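Local coordinates for Endonuclease/exonuclease/phosphatase (Beutenbergia cavernae DSM 12333, PDB 4RUW), which belongs to the endonuclease/exonuclease/phosphatase family, pairing a DNase I-like α/β-sandwich domain with a C-terminal Ig-like domain, and holds a zinc ion, at residues A275-Y283 / V311-L322. Numbering follows the deposited sequence.
Sequences AGPTMTASY and VSLVDRFASDHL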
loop_
_atom_site.group_PDB
_atom_site.type_symbol
_atom_site.label_atom_id
_atom_site.label_comp_id
_atom_site.label_asym_id
_atom_site.label_seq_id
_atom_site.Cartn_x
_atom_site.Cartn_y
_atom_site.Cartn_z
ATOM N N ALA A 275 -2.484 -5.341 -14.016
ATOM C CA ALA A 275 -1.199 -5.861 -14.484
ATOM C C ALA A 275 -0.279 -6.214 -13.319
ATOM O O ALA A 275 0.811 -6.751 -13.522
ATOM C CB ALA A 275 -0.517 -4.855 -15.396
ATOM N N GLY A 276 -0.710 -5.916 -12.096
ATOM C CA GLY A 276 0.135 -6.161 -10.945
ATOM C C GLY A 276 -0.491 -6.898 -9.775
ATOM O O GLY A 276 -0.352 -6.457 -8.634
ATOM N N PRO A 277 -1.149 -8.046 -10.028
ATOM C CA PRO A 277 -1.555 -8.847 -8.872
ATOM C C PRO A 277 -0.296 -9.278 -8.128
ATOM O O PRO A 277 0.779 -9.370 -8.726
ATOM C CB PRO A 277 -2.257 -10.047 -9.512
ATOM C CG PRO A 277 -1.583 -10.193 -10.847
ATOM C CD PRO A 277 -1.292 -8.786 -11.297
ATOM N N THR A 278 -0.417 -9.506 -6.826
ATOM C CA THR A 278 0.758 -9.727 -5.995
ATOM C C THR A 278 0.780 -11.116 -5.383
ATOM O O THR A 278 1.688 -11.447 -4.633
ATOM C CB THR A 278 0.920 -8.622 -4.936
ATOM O OG1 THR A 278 -0.232 -8.602 -4.079
ATOM C CG2 THR A 278 1.084 -7.269 -5.616
HETATM N N MSE A 279 -0.235 -11.918 -5.696
HETATM C CA MSE A 279 -0.176 -13.343 -5.428
HETATM C C MSE A 279 0.538 -13.980 -6.608
HETATM O O MSE A 279 0.087 -13.854 -7.741
HETATM C CB MSE A 279 -1.576 -13.927 -5.306
HETATM C CG MSE A 279 -2.386 -13.377 -4.150
HETATM SE SE MSE A 279 -1.449 -13.571 -2.456
HETATM C CE MSE A 279 -1.180 -15.500 -2.465
ATOM N N THR A 280 1.653 -14.652 -6.343
ATOM C CA THR A 280 2.473 -15.228 -7.401
ATOM C C THR A 280 1.662 -16.084 -8.362
ATOM O O THR A 280 1.791 -15.959 -9.581
ATOM C CB THR A 280 3.603 -16.057 -6.791
ATOM O OG1 THR A 280 4.366 -15.202 -5.938
ATOM C CG2 THR A 280 4.501 -16.652 -7.871
ATOM N N ALA A 281 0.785 -16.909 -7.807
ATOM C CA ALA A 281 -0.012 -17.821 -8.613
ATOM C C ALA A 281 -1.020 -17.111 -9.518
ATOM O O ALA A 281 -1.507 -17.698 -10.482
ATOM C CB ALA A 281 -0.714 -18.823 -7.716
ATOM N N SER A 282 -1.333 -15.851 -9.217
ATOM C CA SER A 282 -2.279 -15.097 -10.036
ATOM C C SER A 282 -1.618 -14.381 -11.209
ATOM O O SER A 282 -2.295 -13.973 -12.152
ATOM C CB SER A 282 -3.035 -14.080 -9.185
ATOM O OG SER A 282 -3.954 -14.721 -8.324
ATOM N N TYR A 283 -0.303 -14.209 -11.155
ATOM C CA TYR A 283 0.374 -13.437 -12.180
ATOM C C TYR A 283 0.275 -14.137 -13.527
ATOM O O TYR A 283 0.526 -15.332 -13.629
ATOM C CB TYR A 283 1.841 -13.184 -11.813
ATOM C CG TYR A 283 2.454 -12.134 -12.711
ATOM C CD1 TYR A 283 2.225 -10.780 -12.480
ATOM C CD2 TYR A 283 3.209 -12.491 -13.818
ATOM C CE1 TYR A 283 2.748 -9.811 -13.310
ATOM C CE2 TYR A 283 3.739 -11.527 -14.659
ATOM C CZ TYR A 283 3.508 -10.189 -14.391
ATOM O OH TYR A 283 4.023 -9.225 -15.222
ATOM N N VAL A 311 6.259 -5.264 -10.504
ATOM C CA VAL A 311 6.345 -6.422 -9.638
ATOM C C VAL A 311 7.656 -7.136 -9.949
ATOM O O VAL A 311 8.134 -7.135 -11.087
ATOM C CB VAL A 311 5.132 -7.385 -9.767
ATOM C CG1 VAL A 311 3.881 -6.741 -9.166
ATOM C CG2 VAL A 311 4.913 -7.824 -11.211
ATOM N N SER A 312 8.268 -7.721 -8.934
ATOM C CA SER A 312 9.551 -8.363 -9.149
ATOM C C SER A 312 9.379 -9.731 -9.776
ATOM O O SER A 312 8.701 -10.603 -9.221
ATOM C CB SER A 312 10.326 -8.493 -7.848
ATOM O OG SER A 312 11.621 -8.988 -8.113
ATOM N N LEU A 313 10.005 -9.914 -10.937
ATOM C CA LEU A 313 9.983 -11.188 -11.643
ATOM C C LEU A 313 11.404 -11.744 -11.809
ATOM O O LEU A 313 11.644 -12.625 -12.634
ATOM C CB LEU A 313 9.280 -11.052 -12.996
ATOM C CG LEU A 313 7.830 -10.554 -12.932
ATOM C CD1 LEU A 313 7.273 -10.355 -14.333
ATOM C CD2 LEU A 313 6.950 -11.515 -12.157
ATOM N N VAL A 314 12.335 -11.237 -11.006
ATOM C CA VAL A 314 13.700 -11.768 -10.966
ATOM C C VAL A 314 13.695 -13.273 -10.645
ATOM O O VAL A 314 14.404 -14.064 -11.273
ATOM C CB VAL A 314 14.560 -10.989 -9.927
ATOM C CG1 VAL A 314 15.953 -11.577 -9.817
ATOM C CG2 VAL A 314 14.635 -9.515 -10.300
ATOM N N ASP A 315 12.885 -13.660 -9.669
ATOM C CA ASP A 315 12.771 -15.055 -9.251
ATOM C C ASP A 315 11.377 -15.188 -8.671
ATOM O O ASP A 315 11.190 -15.223 -7.450
ATOM C CB ASP A 315 13.819 -15.365 -8.181
ATOM C CG ASP A 315 14.022 -16.853 -7.951
ATOM O OD1 ASP A 315 13.335 -17.686 -8.580
ATOM O OD2 ASP A 315 14.901 -17.180 -7.132
ATOM N N ARG A 316 10.383 -15.210 -9.554
ATOM C CA ARG A 316 9.000 -15.063 -9.124
ATOM C C ARG A 316 8.533 -16.160 -8.166
ATOM O O ARG A 316 7.666 -15.918 -7.329
ATOM C CB ARG A 316 8.057 -14.949 -10.325
ATOM C CG ARG A 316 7.800 -16.255 -11.050
ATOM C CD ARG A 316 7.099 -16.019 -12.382
ATOM N NE ARG A 316 7.982 -15.322 -13.314
ATOM C CZ ARG A 316 7.590 -14.790 -14.466
ATOM N NH1 ARG A 316 6.317 -14.853 -14.830
ATOM N NH2 ARG A 316 8.470 -14.183 -15.249
ATOM N N PHE A 317 9.115 -17.354 -8.267
ATOM C CA PHE A 317 8.676 -18.462 -7.424
ATOM C C PHE A 317 9.398 -18.546 -6.085
ATOM O O PHE A 317 9.246 -19.523 -5.362
ATOM C CB PHE A 317 8.707 -19.788 -8.190
ATOM C CG PHE A 317 7.768 -19.804 -9.361
ATOM C CD1 PHE A 317 6.403 -19.666 -9.156
ATOM C CD2 PHE A 317 8.235 -19.926 -10.658
ATOM C CE1 PHE A 317 5.524 -19.658 -10.217
ATOM C CE2 PHE A 317 7.355 -19.920 -11.726
ATOM C CZ PHE A 317 6.000 -19.780 -11.501
ATOM N N ALA A 318 10.147 -17.501 -5.742
ATOM C CA ALA A 318 10.842 -17.460 -4.460
ATOM C C ALA A 318 9.880 -17.318 -3.271
ATOM O O ALA A 318 10.228 -17.685 -2.143
ATOM C CB ALA A 318 11.858 -16.339 -4.444
ATOM N N SER A 319 8.688 -16.779 -3.528
ATOM C CA SER A 319 7.661 -16.620 -2.498
ATOM C C SER A 319 6.290 -16.789 -3.135
ATOM O O SER A 319 6.161 -16.725 -4.357
ATOM C CB SER A 319 7.752 -15.238 -1.844
ATOM O OG SER A 319 6.644 -15.033 -0.977
ATOM N N ASP A 320 5.262 -17.006 -2.319
ATOM C CA ASP A 320 3.906 -17.052 -2.855
ATOM C C ASP A 320 3.290 -15.664 -3.084
ATOM O O ASP A 320 2.172 -15.564 -3.597
ATOM C CB ASP A 320 2.989 -17.978 -2.034
ATOM C CG ASP A 320 2.742 -17.486 -0.622
ATOM O OD1 ASP A 320 3.391 -16.523 -0.168
ATOM O OD2 ASP A 320 1.886 -18.094 0.045
ATOM N N HIS A 321 4.014 -14.605 -2.707
ATOM C CA HIS A 321 3.678 -13.243 -3.131
ATOM C C HIS A 321 4.798 -12.720 -4.004
ATOM O O HIS A 321 5.950 -13.143 -3.857
ATOM C CB HIS A 321 3.553 -12.288 -1.940
ATOM C CG HIS A 321 2.333 -12.499 -1.096
ATOM N ND1 HIS A 321 1.368 -11.528 -0.925
ATOM C CD2 HIS A 321 1.931 -13.563 -0.360
ATOM C CE1 HIS A 321 0.420 -11.988 -0.128
ATOM N NE2 HIS A 321 0.737 -13.219 0.226
ATOM N N LEU A 322 4.465 -11.766 -4.868
ATOM C CA LEU A 322 5.455 -11.024 -5.631
ATOM C C LEU A 322 5.862 -9.763 -4.884
ATOM O O LEU A 322 5.033 -9.105 -4.257
ATOM C CB LEU A 322 4.892 -10.614 -6.990
ATOM C CG LEU A 322 4.457 -11.745 -7.919
ATOM C CD1 LEU A 322 3.870 -11.156 -9.195
ATOM C CD2 LEU A 322 5.612 -12.703 -8.239
HETATM O O HOH W 1 0.670 -17.456 -4.967
#
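The carbonyl oxygen of D320 accepts two hydrogen bonds, one from T280 N across the contact at 2.9 Å and one from a water that also takes the N-H of A281. In this DNase I-like α/β sandwich the contact joins two loops, one leading to strand 296-300 of one central sheet and one linking strands 304-311 and 324-330 of the other. A second backbone bond, L322 N to T278 O at 2.8 Å, completes a single β-bridge between M279 and H321. Threonine suits position 280 because its branches serve different partners. With OG1 beside its own backbone N (chi1 -58°), T280 OG1 donates to S319 O at 2.8 Å, while T280 CG2 reaches F317 CD1 at 3.8 Å. S319 OG, bonded to N62 O, also accepts H321 N in an ST turn. The long, bent selenomethionine M279 lays SE over one face of the H321 imidazole, 3.6 Å from its centroid; H321 ND1 is hydrogen-bonded to D296. Branched aliphatic residues suit the Y283 ring: L322 CD1 meets its CD1 and V311 CG2 its CE1, both obliquely. L313 CD2 makes a CH-π contact over one ring face, 4.2 Å from the Y283 centroid and 16° off the normal.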